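Local structure of glycosaminoglycan xylosylkinase (Hydra vulgaris, 5XOM) at residues 118-122 against 302-306; 132-136 against 207-211; 253-259 against 281-285. The protein probably phosphorylates a xylose of the proteoglycan linkage region, as a Fam20-family kinase that transfers phosphate from ATP to a sugar acceptor. One frame throughout, in Å; residues are numbered along the deposited sequence.

Interaction 1. Residues 118-122 against 302-306; sequences NKIIL and GNPFV
Ile121 and Gly302 bring two irregular backbones together nearly crosswise, with end-to-end directions 78° apart, and one hydrogen bond joins them, Ile121 N to Gly302 O at 2.8 Å. Beyond this single bond, side chains supply much of the remaining contact. Ile120 turns CG1 beside its own backbone N (chi1 -56°), which carries CD1 over to Pro304 CD at 3.6 Å and, obliquely, to Phe305 CE2 at 3.8 Å. Its other branch, CG2, rests against Asn303 ND2 at 3.7 Å. Asn303 uses its oxygen within its own loop: OD1 accepts from Phe305 N at 2.7 Å, closing an Asx turn, while Pro304 CG covers the centre of one face of the Phe305 ring. An alanine in place of Asn303 would take this acceptor from Phe305 N, and the turn offering Pro304 and Phe305 to Ile120 would probably be freer to shift. The contact lies near the surface, joining the loop between strand 106-112 and helix 132-144 to the one ahead of helix 313-318; Pro304 and Phe305 lean on Asp359 of helix 358-382, whose Arg366 bonds to Pro304 O.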
loop_
_atom_site.group_PDB
_atom_site.type_symbol
_atom_site.label_atom_id
_atom_site.label_comp_id
_atom_site.label_asym_id
_atom_site.label_seq_id
_atom_site.Cartn_x
_atom_site.Cartn_y
_atom_site.Cartn_z
ATOM N N ASN A 118 32.883 -9.903 -7.061
ATOM C CA ASN A 118 33.942 -8.918 -7.196
ATOM C C ASN A 118 34.607 -8.938 -8.566
ATOM O O ASN A 118 35.664 -8.321 -8.735
ATOM C CB ASN A 118 34.976 -9.104 -6.089
ATOM C CG ASN A 118 35.688 -10.431 -6.178
ATOM O OD1 ASN A 118 35.258 -11.334 -6.893
ATOM N ND2 ASN A 118 36.793 -10.553 -5.461
ATOM N N LYS A 119 34.019 -9.622 -9.544
ATOM C CA LYS A 119 34.569 -9.594 -10.893
ATOM C C LYS A 119 34.543 -8.181 -11.462
ATOM O O LYS A 119 33.526 -7.487 -11.382
ATOM C CB LYS A 119 33.777 -10.526 -11.812
ATOM C CG LYS A 119 34.346 -10.621 -13.225
ATOM C CD LYS A 119 35.730 -11.249 -13.192
ATOM C CE LYS A 119 36.138 -11.863 -14.528
ATOM N NZ LYS A 119 36.656 -10.869 -15.498
ATOM N N ILE A 120 35.657 -7.771 -12.065
ATOM C CA ILE A 120 35.756 -6.506 -12.781
ATOM C C ILE A 120 35.651 -6.851 -14.262
ATOM O O ILE A 120 36.491 -7.584 -14.792
ATOM C CB ILE A 120 37.083 -5.787 -12.490
ATOM C CG1 ILE A 120 37.308 -5.549 -10.993
ATOM C CG2 ILE A 120 37.121 -4.451 -13.196
ATOM C CD1 ILE A 120 36.138 -4.973 -10.245
ATOM N N ILE A 121 34.649 -6.306 -14.943
ATOM C CA ILE A 121 34.390 -6.594 -16.352
ATOM C C ILE A 121 35.027 -5.486 -17.179
ATOM O O ILE A 121 34.579 -4.338 -17.133
ATOM C CB ILE A 121 32.887 -6.691 -16.651
ATOM C CG1 ILE A 121 32.205 -7.760 -15.799
ATOM C CG2 ILE A 121 32.671 -6.990 -18.122
ATOM C CD1 ILE A 121 32.646 -9.150 -16.112
ATOM N N LEU A 122 36.082 -5.799 -17.925
ATOM C CA LEU A 122 36.682 -4.798 -18.791
ATOM C C LEU A 122 36.168 -4.970 -20.215
ATOM O O LEU A 122 35.259 -5.755 -20.484
ATOM C CB LEU A 122 38.209 -4.900 -18.738
ATOM C CG LEU A 122 38.908 -4.611 -17.407
ATOM C CD1 LEU A 122 40.408 -4.926 -17.460
ATOM C CD2 LEU A 122 38.685 -3.165 -17.021
ATOM N N GLY A 302 29.100 -4.068 -13.840
ATOM C CA GLY A 302 30.237 -4.816 -14.338
ATOM C C GLY A 302 31.568 -4.250 -13.875
ATOM O O GLY A 302 32.527 -5.007 -13.718
ATOM N N ASN A 303 31.642 -2.933 -13.625
ATOM C CA ASN A 303 32.897 -2.328 -13.189
ATOM C C ASN A 303 32.595 -1.154 -12.265
ATOM O O ASN A 303 32.047 -0.136 -12.695
ATOM C CB ASN A 303 33.758 -1.881 -14.377
ATOM C CG ASN A 303 35.099 -1.263 -13.946
ATOM O OD1 ASN A 303 35.288 -0.815 -12.806
ATOM N ND2 ASN A 303 36.072 -1.354 -14.839
ATOM N N PRO A 304 32.950 -1.255 -10.984
ATOM C CA PRO A 304 32.612 -0.196 -10.025
ATOM C C PRO A 304 33.523 1.018 -10.104
ATOM O O PRO A 304 33.291 1.989 -9.374
ATOM C CB PRO A 304 32.783 -0.907 -8.678
ATOM C CG PRO A 304 33.901 -1.882 -8.946
ATOM C CD PRO A 304 33.710 -2.355 -10.357
ATOM N N PHE A 305 34.566 0.981 -10.933
ATOM C CA PHE A 305 35.554 2.051 -10.976
ATOM C C PHE A 305 35.390 2.964 -12.181
ATOM O O PHE A 305 36.055 4.004 -12.246
ATOM C CB PHE A 305 36.981 1.474 -10.951
ATOM C CG PHE A 305 37.199 0.462 -9.859
ATOM C CD1 PHE A 305 37.030 0.808 -8.533
ATOM C CD2 PHE A 305 37.624 -0.829 -10.163
ATOM C CE1 PHE A 305 37.227 -0.130 -7.519
ATOM C CE2 PHE A 305 37.842 -1.763 -9.159
ATOM C CZ PHE A 305 37.641 -1.412 -7.831
ATOM N N VAL A 306 34.536 2.603 -13.134
ATOM C CA VAL A 306 34.371 3.349 -14.376
ATOM C C VAL A 306 32.939 3.858 -14.441
ATOM O O VAL A 306 31.988 3.111 -14.176
ATOM C CB VAL A 306 34.691 2.478 -15.605
ATOM C CG1 VAL A 306 34.422 3.236 -16.902
ATOM C CG2 VAL A 306 36.140 1.981 -15.553
#

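Interaction 2. Residues 132-136 against 207-211; sequences HNAEI and EGALI
His132 and Ala209 mark the place where a helix settles on a sheet, in a pairing that recalls the small lobe of protein kinases: helix 132-144 probably corresponds to the C helix, and strand 205-212 lies between strands 106-112 and 153-159 of a five-stranded antiparallel sheet. The segment axes approach to 7.3 Å and cross at 42°, a closeness that the small side chain of Ala209 permits. At the first helical turn the packing is tight. Ala209 CB points at the helix and touches His132 O at 3.4 Å, and Gly208 CA lies 3.7 Å from His132 CD2. One turn along, the contact slackens: Ile136 brings CG1 no nearer than 4.1 Å to Ala209 CB, and Glu135 CG meets Ile211 CD1 crosswise at 4.2 Å. The carboxylate of Glu135 is turned to other partners, OE2 forming a salt bridge with Lys111 and OE1 accepting from Asn297 N, consistent with the lysine-glutamate pair of the kinase fold. The other end of the contact, at Glu207, is partly exposed, whereas the helix residues that touch are buried. There His132, with CG in the crowded position between backbone N and carbonyl carbon (chi1 75°), sends its ring toward the start of the strand segment. The extended Glu207 chain rises to meet it, and Arg117 forms a salt bridge to the same OE1, so two donors share that oxygen. The carboxylate would probably favour a protonated imidazole, an effect the arginine is likely to weaken. His132 NE2 donates to Glu207 OE1 over 2.6 Å, the oxygen near the ring plane but approached on its anti side, 34° out of the carboxylate plane.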
loop_
_atom_site.group_PDB
_atom_site.type_symbol
_atom_site.label_atom_id
_atom_site.label_comp_id
_atom_site.label_asym_id
_atom_site.label_seq_id
_atom_site.Cartn_x
_atom_site.Cartn_y
_atom_site.Cartn_z
ATOM N N HIS A 132 23.214 -11.759 -12.709
ATOM C CA HIS A 132 21.974 -12.021 -11.986
ATOM C C HIS A 132 21.796 -11.057 -10.819
ATOM O O HIS A 132 20.676 -10.627 -10.528
ATOM C CB HIS A 132 21.959 -13.462 -11.486
ATOM C CG HIS A 132 22.851 -13.692 -10.305
ATOM N ND1 HIS A 132 24.210 -13.458 -10.342
ATOM C CD2 HIS A 132 22.576 -14.105 -9.044
ATOM C CE1 HIS A 132 24.737 -13.736 -9.163
ATOM N NE2 HIS A 132 23.768 -14.132 -8.356
ATOM N N ASN A 133 22.882 -10.737 -10.115
ATOM C CA ASN A 133 22.770 -9.860 -8.959
ATOM C C ASN A 133 22.477 -8.433 -9.375
ATOM O O ASN A 133 21.926 -7.667 -8.577
ATOM C CB ASN A 133 24.050 -9.911 -8.116
ATOM C CG ASN A 133 25.265 -9.395 -8.872
ATOM O OD1 ASN A 133 25.514 -9.792 -10.014
ATOM N ND2 ASN A 133 26.017 -8.491 -8.244
ATOM N N ALA A 134 22.820 -8.070 -10.612
ATOM C CA ALA A 134 22.502 -6.740 -11.115
ATOM C C ALA A 134 21.000 -6.557 -11.285
ATOM O O ALA A 134 20.475 -5.469 -11.021
ATOM C CB ALA A 134 23.225 -6.491 -12.439
ATOM N N GLU A 135 20.290 -7.607 -11.725
ATOM C CA GLU A 135 18.836 -7.517 -11.842
ATOM C C GLU A 135 18.201 -7.229 -10.490
ATOM O O GLU A 135 17.273 -6.419 -10.395
ATOM C CB GLU A 135 18.249 -8.810 -12.428
ATOM C CG GLU A 135 18.559 -9.065 -13.903
ATOM C CD GLU A 135 17.663 -8.290 -14.880
ATOM O OE1 GLU A 135 16.991 -7.310 -14.480
ATOM O OE2 GLU A 135 17.634 -8.674 -16.070
ATOM N N ILE A 136 18.682 -7.892 -9.436
ATOM C CA ILE A 136 18.145 -7.666 -8.095
ATOM C C ILE A 136 18.406 -6.232 -7.652
ATOM O O ILE A 136 17.500 -5.534 -7.183
ATOM C CB ILE A 136 18.745 -8.677 -7.104
ATOM C CG1 ILE A 136 18.373 -10.100 -7.523
ATOM C CG2 ILE A 136 18.252 -8.397 -5.690
ATOM C CD1 ILE A 136 19.199 -11.154 -6.854
ATOM N N GLU A 207 22.633 -20.634 -7.885
ATOM C CA GLU A 207 22.192 -19.300 -7.518
ATOM C C GLU A 207 21.763 -18.533 -8.763
ATOM O O GLU A 207 22.405 -18.620 -9.816
ATOM C CB GLU A 207 23.337 -18.571 -6.804
ATOM C CG GLU A 207 23.058 -17.140 -6.385
ATOM C CD GLU A 207 24.299 -16.436 -5.836
ATOM O OE1 GLU A 207 24.430 -15.210 -6.037
ATOM O OE2 GLU A 207 25.153 -17.107 -5.219
ATOM N N GLY A 208 20.682 -17.770 -8.640
ATOM C CA GLY A 208 20.255 -16.937 -9.745
ATOM C C GLY A 208 19.190 -15.950 -9.317
ATOM O O GLY A 208 18.849 -15.844 -8.138
ATOM N N ALA A 209 18.668 -15.225 -10.304
ATOM C CA ALA A 209 17.624 -14.231 -10.103
ATOM C C ALA A 209 16.386 -14.624 -10.896
ATOM O O ALA A 209 16.493 -15.101 -12.029
ATOM C CB ALA A 209 18.099 -12.832 -10.534
ATOM N N LEU A 210 15.215 -14.434 -10.292
ATOM C CA LEU A 210 13.931 -14.663 -10.945
ATOM C C LEU A 210 13.274 -13.316 -11.215
ATOM O O LEU A 210 13.175 -12.481 -10.304
ATOM C CB LEU A 210 13.016 -15.530 -10.071
ATOM C CG LEU A 210 13.209 -17.051 -10.006
ATOM C CD1 LEU A 210 14.576 -17.432 -9.495
ATOM C CD2 LEU A 210 12.148 -17.669 -9.111
ATOM N N ILE A 211 12.821 -13.103 -12.454
ATOM C CA ILE A 211 12.152 -11.869 -12.858
ATOM C C ILE A 211 10.752 -12.215 -13.348
ATOM O O ILE A 211 10.601 -13.037 -14.259
ATOM C CB ILE A 211 12.931 -11.125 -13.957
ATOM C CG1 ILE A 211 14.368 -10.840 -13.510
ATOM C CG2 ILE A 211 12.214 -9.808 -14.312
ATOM C CD1 ILE A 211 15.390 -11.809 -14.068
#

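Interaction 3. Residues 253-259 against 281-285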
loop_
_atom_site.group_PDB
_atom_site.type_symbol
_atom_site.label_atom_id
_atom_site.label_comp_id
_atom_site.label_asym_id
_atom_site.label_seq_id
_atom_site.Cartn_x
_atom_site.Cartn_y
_atom_site.Cartn_z
ATOM N N PRO A 253 7.872 9.069 -31.916
ATOM C CA PRO A 253 7.031 9.534 -30.803
ATOM C C PRO A 253 7.749 10.490 -29.856
ATOM O O PRO A 253 7.379 10.594 -28.684
ATOM C CB PRO A 253 6.686 8.230 -30.091
ATOM C CG PRO A 253 7.917 7.399 -30.278
ATOM C CD PRO A 253 8.547 7.804 -31.586
ATOM N N TYR A 254 8.788 11.153 -30.343
ATOM C CA TYR A 254 9.566 12.064 -29.514
ATOM C C TYR A 254 9.103 13.512 -29.624
ATOM O O TYR A 254 9.678 14.381 -28.958
ATOM C CB TYR A 254 11.058 11.922 -29.850
ATOM C CG TYR A 254 11.467 10.465 -29.890
ATOM C CD1 TYR A 254 11.546 9.717 -28.719
ATOM C CD2 TYR A 254 11.731 9.824 -31.094
ATOM C CE1 TYR A 254 11.894 8.377 -28.745
ATOM C CE2 TYR A 254 12.079 8.484 -31.131
ATOM C CZ TYR A 254 12.159 7.766 -29.951
ATOM O OH TYR A 254 12.505 6.435 -29.976
ATOM N N THR A 255 8.072 13.793 -30.430
ATOM C CA THR A 255 7.614 15.171 -30.595
ATOM C C THR A 255 6.728 15.606 -29.435
ATOM O O THR A 255 6.837 16.742 -28.961
ATOM C CB THR A 255 6.835 15.332 -31.899
ATOM O OG1 THR A 255 5.534 14.758 -31.750
ATOM C CG2 THR A 255 7.529 14.601 -33.019
ATOM N N LYS A 256 5.824 14.733 -28.993
ATOM C CA LYS A 256 4.882 15.048 -27.928
ATOM C C LYS A 256 4.821 13.879 -26.957
ATOM O O LYS A 256 5.293 12.776 -27.243
ATOM C CB LYS A 256 3.456 15.300 -28.432
ATOM C CG LYS A 256 2.803 14.045 -29.002
ATOM C CD LYS A 256 1.298 14.211 -29.166
ATOM C CE LYS A 256 0.948 15.050 -30.359
ATOM N NZ LYS A 256 -0.523 15.181 -30.551
ATOM N N GLY A 257 4.198 14.124 -25.810
ATOM C CA GLY A 257 3.964 13.079 -24.844
ATOM C C GLY A 257 5.170 12.781 -23.977
ATOM O O GLY A 257 6.153 13.528 -23.947
ATOM N N PRO A 258 5.112 11.661 -23.258
ATOM C CA PRO A 258 6.126 11.349 -22.243
ATOM C C PRO A 258 7.342 10.575 -22.732
ATOM O O PRO A 258 8.216 10.285 -21.908
ATOM C CB PRO A 258 5.323 10.501 -21.244
ATOM C CG PRO A 258 4.358 9.766 -22.109
ATOM C CD PRO A 258 3.987 10.710 -23.230
ATOM N N ARG A 259 7.440 10.234 -24.020
ATOM C CA ARG A 259 8.451 9.264 -24.439
ATOM C C ARG A 259 9.862 9.778 -24.199
ATOM O O ARG A 259 10.716 9.047 -23.689
ATOM C CB ARG A 259 8.296 8.901 -25.910
ATOM C CG ARG A 259 9.289 7.836 -26.327
ATOM C CD ARG A 259 9.065 6.520 -25.571
ATOM N NE ARG A 259 7.664 6.123 -25.546
ATOM C CZ ARG A 259 7.086 5.429 -26.517
ATOM N NH1 ARG A 259 7.780 5.052 -27.591
ATOM N NH2 ARG A 259 5.798 5.105 -26.417
ATOM N N TYR A 281 14.693 -0.117 -26.529
ATOM C CA TYR A 281 13.903 0.047 -25.321
ATOM C C TYR A 281 12.521 -0.559 -25.519
ATOM O O TYR A 281 12.076 -0.804 -26.644
ATOM C CB TYR A 281 13.807 1.524 -24.909
ATOM C CG TYR A 281 13.009 2.413 -25.842
ATOM C CD1 TYR A 281 11.642 2.592 -25.661
ATOM C CD2 TYR A 281 13.624 3.088 -26.888
ATOM C CE1 TYR A 281 10.908 3.408 -26.496
ATOM C CE2 TYR A 281 12.897 3.911 -27.733
ATOM C CZ TYR A 281 11.538 4.067 -27.530
ATOM O OH TYR A 281 10.801 4.880 -28.362
ATOM N N GLU A 282 11.850 -0.817 -24.401
ATOM C CA GLU A 282 10.546 -1.459 -24.396
ATOM C C GLU A 282 9.580 -0.633 -23.557
ATOM O O GLU A 282 9.977 0.005 -22.578
ATOM C CB GLU A 282 10.646 -2.893 -23.857
ATOM C CG GLU A 282 11.397 -3.839 -24.789
ATOM C CD GLU A 282 11.736 -5.173 -24.145
ATOM O OE1 GLU A 282 11.111 -6.190 -24.516
ATOM O OE2 GLU A 282 12.630 -5.211 -23.270
ATOM N N TYR A 283 8.306 -0.651 -23.949
ATOM C CA TYR A 283 7.314 0.185 -23.290
ATOM C C TYR A 283 5.960 -0.511 -23.274
ATOM O O TYR A 283 5.679 -1.376 -24.107
ATOM C CB TYR A 283 7.209 1.562 -23.961
ATOM C CG TYR A 283 6.726 1.563 -25.399
ATOM C CD1 TYR A 283 7.614 1.378 -26.455
ATOM C CD2 TYR A 283 5.391 1.798 -25.702
ATOM C CE1 TYR A 283 7.174 1.401 -27.777
ATOM C CE2 TYR A 283 4.941 1.827 -27.020
ATOM C CZ TYR A 283 5.836 1.627 -28.051
ATOM O OH TYR A 283 5.387 1.653 -29.353
ATOM N N ILE A 284 5.138 -0.143 -22.289
ATOM C CA ILE A 284 3.748 -0.568 -22.221
ATOM C C ILE A 284 2.884 0.596 -22.684
ATOM O O ILE A 284 3.318 1.750 -22.717
ATOM C CB ILE A 284 3.338 -1.031 -20.800
ATOM C CG1 ILE A 284 3.567 0.090 -19.781
ATOM C CG2 ILE A 284 4.097 -2.299 -20.410
ATOM C CD1 ILE A 284 3.050 -0.230 -18.377
ATOM N N GLU A 285 1.641 0.296 -23.054
ATOM C CA GLU A 285 0.778 1.329 -23.615
ATOM C C GLU A 285 -0.676 0.883 -23.535
ATOM O O GLU A 285 -0.988 -0.287 -23.765
ATOM C CB GLU A 285 1.178 1.637 -25.064
ATOM C CG GLU A 285 0.410 2.790 -25.698
ATOM C CD GLU A 285 0.988 3.179 -27.047
ATOM O OE1 GLU A 285 0.940 2.345 -27.965
ATOM O OE2 GLU A 285 1.491 4.313 -27.192
HETATM O O HOH W 1 3.830 5.358 -28.480
HETATM O O HOH W 2 5.662 4.417 -29.421
#
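Arg259, at the start of helix 259-273, and Tyr254 in the loop before it meet Tyr281 and Tyr283 of strand 280-286 through three kinds of interaction. The first is direct hydrogen bonding, centred on Tyr281 OH. Tyr254 comes from the opposite direction and pairs hydroxyl to hydroxyl, OH to OH at 2.8 Å, while Arg259 NH1 reaches the same Tyr281 OH at 3.1 Å, nearly in the guanidinium plane. The second is cation-pi. The arginine starts with CG anti to the backbone N (chi1 -177°) and then bends at chi2 and chi3, which folds the guanidinium over one face of Tyr283; CZ stands 3.9 Å from the ring centroid and 6° off the normal. The two planes are inclined by 36°, bringing NH2 closest, 3.4 Å from Tyr283 CD2. Water supplies the third kind: one molecule accepts from Arg259 NH1 and joins weakly to Tyr283 OH, and another, held weakly by NH2, donates to Glu285 OE2. Ser290 of strand 289-292 also takes a bond from NH2. Glu285 stays beyond salt-bridge distance, so the largely buried cation is met mainly by aromatic electrons, hydroxyls and water, with the carboxylate probably adding a longer-range attraction.

In the fold
Read together, the three contacts appear to sample both lobes of a kinase-like fold. Interactions 1 and 2 are neighbours, their nearest atoms about 7 Å apart without touching, and helix 132-144 follows the loop that carries 118-122. Interaction 2 probably borders the nucleotide site, if Glu135 and Lys111 form the lysine-glutamate pair of kinases. Interaction 3 probably belongs to the large lobe; its centre is about 27 Å from that of interaction 2, and about 32 Å from that of interaction 1, which lies on the opposite side of the chain's centre. A glycan sugar attached to the protein lies about 9 Å from the Glu285 side chain, a surface modification rather than a bound substrate. Along the sequence, interaction 1 spans the other two, which follow one another.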